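Local coordinates for protein multicopper oxidase (Uncultured bacterium, PDB 4E9X) that probably oxidises organic substrates at a mononuclear copper and passes the electrons to a copper cluster where dioxygen is reduced to water, at residues 25-29 against 53-59; 73-77 against 105-109. One frame throughout, in Å; residues are numbered along the deposited sequence.

Contact 1 (25-29 against 53-59); sequences VFGFN and TSLPHTI. With CU (copper (II) ion), chain D.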
loop_
_atom_site.group_PDB
_atom_site.type_symbol
_atom_site.label_atom_id
_atom_site.label_comp_id
_atom_site.label_asym_id
_atom_site.label_seq_id
_atom_site.Cartn_x
_atom_site.Cartn_y
_atom_site.Cartn_z
ATOM N N VAL A 25 25.533 4.575 -10.504
ATOM C CA VAL A 25 24.774 3.357 -10.405
ATOM C C VAL A 25 25.684 2.161 -10.685
ATOM O O VAL A 25 26.799 2.309 -11.191
ATOM C CB VAL A 25 23.558 3.315 -11.352
ATOM C CG1 VAL A 25 22.563 4.451 -10.909
ATOM C CG2 VAL A 25 23.941 3.413 -12.812
ATOM N N PHE A 26 25.238 0.962 -10.354
ATOM C CA PHE A 26 25.880 -0.277 -10.736
ATOM C C PHE A 26 24.998 -0.946 -11.794
ATOM O O PHE A 26 24.123 -1.728 -11.484
ATOM C CB PHE A 26 26.063 -1.188 -9.523
ATOM C CG PHE A 26 27.008 -0.658 -8.456
ATOM C CD1 PHE A 26 28.332 -0.353 -8.733
ATOM C CD2 PHE A 26 26.528 -0.488 -7.159
ATOM C CE1 PHE A 26 29.201 0.092 -7.734
ATOM C CE2 PHE A 26 27.388 -0.039 -6.158
ATOM C CZ PHE A 26 28.719 0.224 -6.465
ATOM N N GLY A 27 25.223 -0.586 -13.049
ATOM C CA GLY A 27 24.281 -1.014 -14.095
ATOM C C GLY A 27 24.677 -2.349 -14.658
ATOM O O GLY A 27 25.822 -2.583 -15.080
ATOM N N PHE A 28 23.739 -3.276 -14.704
ATOM C CA PHE A 28 23.907 -4.502 -15.465
ATOM C C PHE A 28 24.103 -4.106 -16.932
ATOM O O PHE A 28 23.328 -3.334 -17.490
ATOM C CB PHE A 28 22.684 -5.401 -15.276
ATOM C CG PHE A 28 22.572 -5.986 -13.858
ATOM C CD1 PHE A 28 23.565 -6.837 -13.384
ATOM C CD2 PHE A 28 21.509 -5.662 -13.049
ATOM C CE1 PHE A 28 23.524 -7.377 -12.090
ATOM C CE2 PHE A 28 21.430 -6.227 -11.799
ATOM C CZ PHE A 28 22.420 -7.105 -11.301
ATOM N N ASN A 29 25.185 -4.604 -17.531
ATOM C CA ASN A 29 25.626 -4.237 -18.870
ATOM C C ASN A 29 25.678 -2.723 -18.984
ATOM O O ASN A 29 25.478 -2.168 -20.092
ATOM C CB ASN A 29 24.741 -4.856 -19.949
ATOM C CG ASN A 29 24.963 -6.345 -20.109
ATOM O OD1 ASN A 29 25.722 -6.956 -19.355
ATOM N ND2 ASN A 29 24.313 -6.941 -21.100
ATOM N N THR A 53 32.875 -4.036 -11.189
ATOM C CA THR A 53 32.776 -2.895 -10.253
ATOM C C THR A 53 33.722 -3.141 -9.076
ATOM O O THR A 53 34.384 -4.180 -9.029
ATOM C CB THR A 53 31.358 -2.653 -9.706
ATOM O OG1 THR A 53 31.114 -3.623 -8.645
ATOM C CG2 THR A 53 30.322 -2.875 -10.773
ATOM N N SER A 54 33.788 -2.179 -8.174
ATOM C CA SER A 54 34.661 -2.201 -7.010
ATOM C C SER A 54 34.027 -2.860 -5.795
ATOM O O SER A 54 34.726 -2.910 -4.792
ATOM C CB SER A 54 35.047 -0.757 -6.598
ATOM O OG SER A 54 33.820 0.018 -6.417
ATOM N N LEU A 55 32.796 -3.370 -5.904
ATOM C CA LEU A 55 32.085 -3.866 -4.721
ATOM C C LEU A 55 31.481 -5.217 -5.061
ATOM O O LEU A 55 31.247 -5.519 -6.236
ATOM C CB LEU A 55 30.966 -2.919 -4.324
ATOM C CG LEU A 55 31.307 -1.552 -3.738
ATOM C CD1 LEU A 55 30.099 -0.754 -3.325
ATOM C CD2 LEU A 55 32.212 -1.762 -2.513
ATOM N N PRO A 56 31.209 -6.066 -4.062
ATOM C CA PRO A 56 30.571 -7.333 -4.305
ATOM C C PRO A 56 29.070 -7.186 -4.634
ATOM O O PRO A 56 28.380 -6.260 -4.180
ATOM C CB PRO A 56 30.736 -8.074 -2.980
ATOM C CG PRO A 56 31.080 -7.037 -1.977
ATOM C CD PRO A 56 31.600 -5.825 -2.659
ATOM N N HIS A 57 28.623 -8.168 -5.451
ATOM C CA HIS A 57 27.206 -8.225 -5.852
ATOM C C HIS A 57 26.773 -9.684 -5.971
ATOM O O HIS A 57 27.624 -10.581 -5.955
ATOM C CB HIS A 57 27.013 -7.555 -7.237
ATOM C CG HIS A 57 27.450 -6.121 -7.263
ATOM N ND1 HIS A 57 26.772 -5.106 -6.636
ATOM C CD2 HIS A 57 28.561 -5.574 -7.841
ATOM C CE1 HIS A 57 27.474 -3.972 -6.859
ATOM N NE2 HIS A 57 28.574 -4.248 -7.589
ATOM N N THR A 58 25.477 -9.890 -6.199
ATOM C CA THR A 58 24.942 -11.160 -6.685
ATOM C C THR A 58 23.823 -10.861 -7.698
ATOM O O THR A 58 23.524 -9.679 -7.874
ATOM C CB THR A 58 24.327 -12.049 -5.591
ATOM O OG1 THR A 58 23.259 -11.307 -4.967
ATOM C CG2 THR A 58 25.348 -12.443 -4.515
ATOM N N ILE A 59 23.236 -11.878 -8.290
ATOM C CA ILE A 59 21.940 -11.654 -8.947
ATOM C C ILE A 59 20.963 -12.677 -8.382
ATOM O O ILE A 59 21.205 -13.879 -8.484
ATOM C CB ILE A 59 22.007 -11.772 -10.464
ATOM C CG1 ILE A 59 23.099 -10.886 -11.096
ATOM C CG2 ILE A 59 20.618 -11.408 -11.054
ATOM C CD1 ILE A 59 23.029 -10.930 -12.646
HETATM CU CU CU D . 24.983 -5.139 -5.673
#
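Phe-26 presents one face of its ring to the edge of the copper ligand His-57, a case of a metal-bound imidazole held from several directions. The two rings form a T-shaped (edge-to-face) pair with centroids 4.8 Å apart and planes at 63°. CE1 of His-57 stands over the phenyl ring toward its rim, 3.6 Å from Phe-26 CD2. With CG of Phe-26 anti to its carbonyl carbon (chi1 -65°), the ring also reaches Thr-53 and Leu-55, whose side chains run at about a right angle to that of Phe-26; Leu-55 CD1 lies 3.6 Å from Phe-26 CZ. His-57 ND1 binds the copper at 2.0 Å, while NE2 donates in its ring plane to Thr-53 OG1 (2.8 Å), though the bond is bent, 138° at the hydrogen; both nitrogens are engaged and the rotation of the ring is fixed. Thr-53 OG1 also accepts from Leu-55 N at 3.2 Å, forming an ST turn. Replacing Phe-26 by alanine is likely to leave the CE1 edge of His-57 without its aromatic cover and Leu-55 CD1 without its contact across the segments. Phe-28 and Ile-59 approach from opposite directions, Phe-28 CE1 lying 3.6 Å from Ile-59 CD1. The contact joins the end of strand 21-28 to the loop between strands 44-51 and 60-62, where Ile-10 of strand 3-18 packs on His-57 and Val-49 on Ile-59.

Contact 2 (73-77 against 105-109); sequences DGVPG and CHVNV. With CU (copper (II) ion), chain D; CU (copper (II) ion), chain J.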
loop_
_atom_site.group_PDB
_atom_site.type_symbol
_atom_site.label_atom_id
_atom_site.label_comp_id
_atom_site.label_asym_id
_atom_site.label_seq_id
_atom_site.Cartn_x
_atom_site.Cartn_y
_atom_site.Cartn_z
ATOM N N ASP A 73 20.032 -19.147 -6.345
ATOM C CA ASP A 73 19.064 -18.115 -5.968
ATOM C C ASP A 73 19.668 -16.720 -5.754
ATOM O O ASP A 73 18.926 -15.707 -5.744
ATOM C CB ASP A 73 18.344 -18.595 -4.701
ATOM C CG ASP A 73 17.062 -17.814 -4.422
ATOM O OD1 ASP A 73 16.271 -17.588 -5.352
ATOM O OD2 ASP A 73 16.830 -17.520 -3.197
ATOM N N GLY A 74 20.972 -16.638 -5.611
ATOM C CA GLY A 74 21.612 -15.344 -5.563
ATOM C C GLY A 74 21.581 -14.621 -4.245
ATOM O O GLY A 74 21.666 -13.374 -4.204
ATOM N N VAL A 75 21.495 -15.337 -3.104
ATOM C CA VAL A 75 21.403 -14.613 -1.820
ATOM C C VAL A 75 22.703 -14.823 -1.035
ATOM O O VAL A 75 23.050 -15.958 -0.670
ATOM C CB VAL A 75 20.206 -15.173 -1.030
ATOM C CG1 VAL A 75 20.154 -14.478 0.323
ATOM C CG2 VAL A 75 18.926 -14.913 -1.825
ATOM N N PRO A 76 23.443 -13.758 -0.753
ATOM C CA PRO A 76 24.748 -13.908 -0.109
ATOM C C PRO A 76 24.526 -14.423 1.290
ATOM O O PRO A 76 23.618 -14.036 2.025
ATOM C CB PRO A 76 25.353 -12.483 -0.114
ATOM C CG PRO A 76 24.126 -11.620 -0.139
ATOM C CD PRO A 76 23.067 -12.351 -0.969
ATOM N N GLY A 77 25.385 -15.340 1.729
ATOM C CA GLY A 77 25.306 -15.906 3.084
ATOM C C GLY A 77 24.193 -16.930 3.262
ATOM O O GLY A 77 24.050 -17.514 4.337
ATOM N N CYS A 105 20.245 -7.270 -7.756
ATOM C CA CYS A 105 21.277 -7.670 -6.778
ATOM C C CYS A 105 20.612 -8.041 -5.466
ATOM O O CYS A 105 19.560 -7.517 -5.114
ATOM C CB CYS A 105 22.238 -6.477 -6.606
ATOM S SG CYS A 105 23.665 -6.916 -5.582
ATOM N N HIS A 106 21.268 -8.910 -4.691
ATOM C CA HIS A 106 20.802 -9.211 -3.346
ATOM C C HIS A 106 21.871 -8.982 -2.272
ATOM O O HIS A 106 21.758 -9.502 -1.162
ATOM C CB HIS A 106 20.246 -10.650 -3.283
ATOM C CG HIS A 106 18.998 -10.781 -2.473
ATOM N ND1 HIS A 106 19.003 -10.643 -1.106
ATOM C CD2 HIS A 106 17.717 -11.058 -2.820
ATOM C CE1 HIS A 106 17.776 -10.805 -0.660
ATOM N NE2 HIS A 106 16.964 -11.066 -1.665
ATOM N N VAL A 107 22.887 -8.179 -2.585
ATOM C CA VAL A 107 23.883 -7.693 -1.662
ATOM C C VAL A 107 23.511 -6.219 -1.313
ATOM O O VAL A 107 23.207 -5.435 -2.235
ATOM C CB VAL A 107 25.284 -7.710 -2.282
ATOM C CG1 VAL A 107 26.268 -7.003 -1.343
ATOM C CG2 VAL A 107 25.750 -9.111 -2.617
ATOM N N ASN A 108 23.594 -5.885 -0.049
ATOM C CA ASN A 108 23.394 -4.489 0.352
ATOM C C ASN A 108 22.144 -3.892 -0.282
ATOM O O ASN A 108 22.157 -2.801 -0.869
ATOM C CB ASN A 108 24.674 -3.719 -0.054
ATOM C CG ASN A 108 25.871 -3.980 0.855
ATOM O OD1 ASN A 108 25.664 -4.471 1.991
ATOM N ND2 ASN A 108 27.143 -3.690 0.530
ATOM N N VAL A 109 21.053 -4.639 -0.323
ATOM C CA VAL A 109 19.926 -4.300 -1.196
ATOM C C VAL A 109 19.293 -2.936 -0.978
ATOM O O VAL A 109 18.811 -2.332 -1.938
ATOM C CB VAL A 109 18.814 -5.371 -1.118
ATOM C CG1 VAL A 109 19.465 -6.726 -1.420
ATOM C CG2 VAL A 109 18.037 -5.398 0.170
HETATM CU CU CU D . 24.983 -5.139 -5.673
HETATM CU CU CU J . 14.947 -11.474 -1.531
#
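Val-75 lays a methyl group over one face of the His-106 imidazole, and this CH-pi contact illustrates how an apolar branch can back a metal-bound ring. CG2 of Val-75 sits 4.1 Å from the ring centroid of His-106, 7° off the normal and almost centred. The two side chains run side by side and point the same way; CG2 is anti to the carbonyl carbon of Val-75, which puts this branch over the ring. His-106 NE2 binds a copper ion at 2.1 Å, sharing it with His-206 and His-252 of a second subunit, and a bound oxygen molecule lies close by.

Around this first shell the backbone closes in. Gly-74 O comes within 3.2 Å of His-106 CB, and the Pro-76 ring packs against the peptide between His-106 and Val-107, its CD 3.1 Å from His-106 O and its CG 3.9 Å from Val-107 CG2. Val-107 N donates a nearly straight hydrogen bond to Cys-105 SG (3.3 Å, 165°), and the same sulfur binds the other copper at 2.2 Å. Cys-105 and His-106 hold two different copper ions from adjacent positions, consistent with the Cys-His path by which multicopper oxidases carry electrons from the mononuclear copper to the cluster.

Farther out, Asp-73 OD2 is hydrogen-bonded to ND1 of the second subunit's His-206, whose NE2 binds the same copper as His-106, a second-shell hold on that ligand across the interface. The contact brings the loop between strands 60-62 and 88-94 against the loop that leaves strand 101-104 and leads into helix 109-115.

How the contacts relate
From the N terminus, contact 1 closes first, bringing the end of strand 21-28 against the loop 53-59 with 23 residues between them. Contact 2 opens only afterwards, tying the loop before strand 88-94 to the loop before helix 109-115 across 27 residues, so the two follow in series and neither nest nor cross. They nonetheless meet in space: Thr-58 OG1 of contact 1 probably hydrogen-bonds both Gly-74 O, at 2.7 Å, and the backbone N of His-106 in contact 2. Segments 53-59 and 105-109 both supply ligands to one copper. Loops of a cupredoxin domain thus jointly build the mononuclear site and one side of the copper site shared with the second subunit.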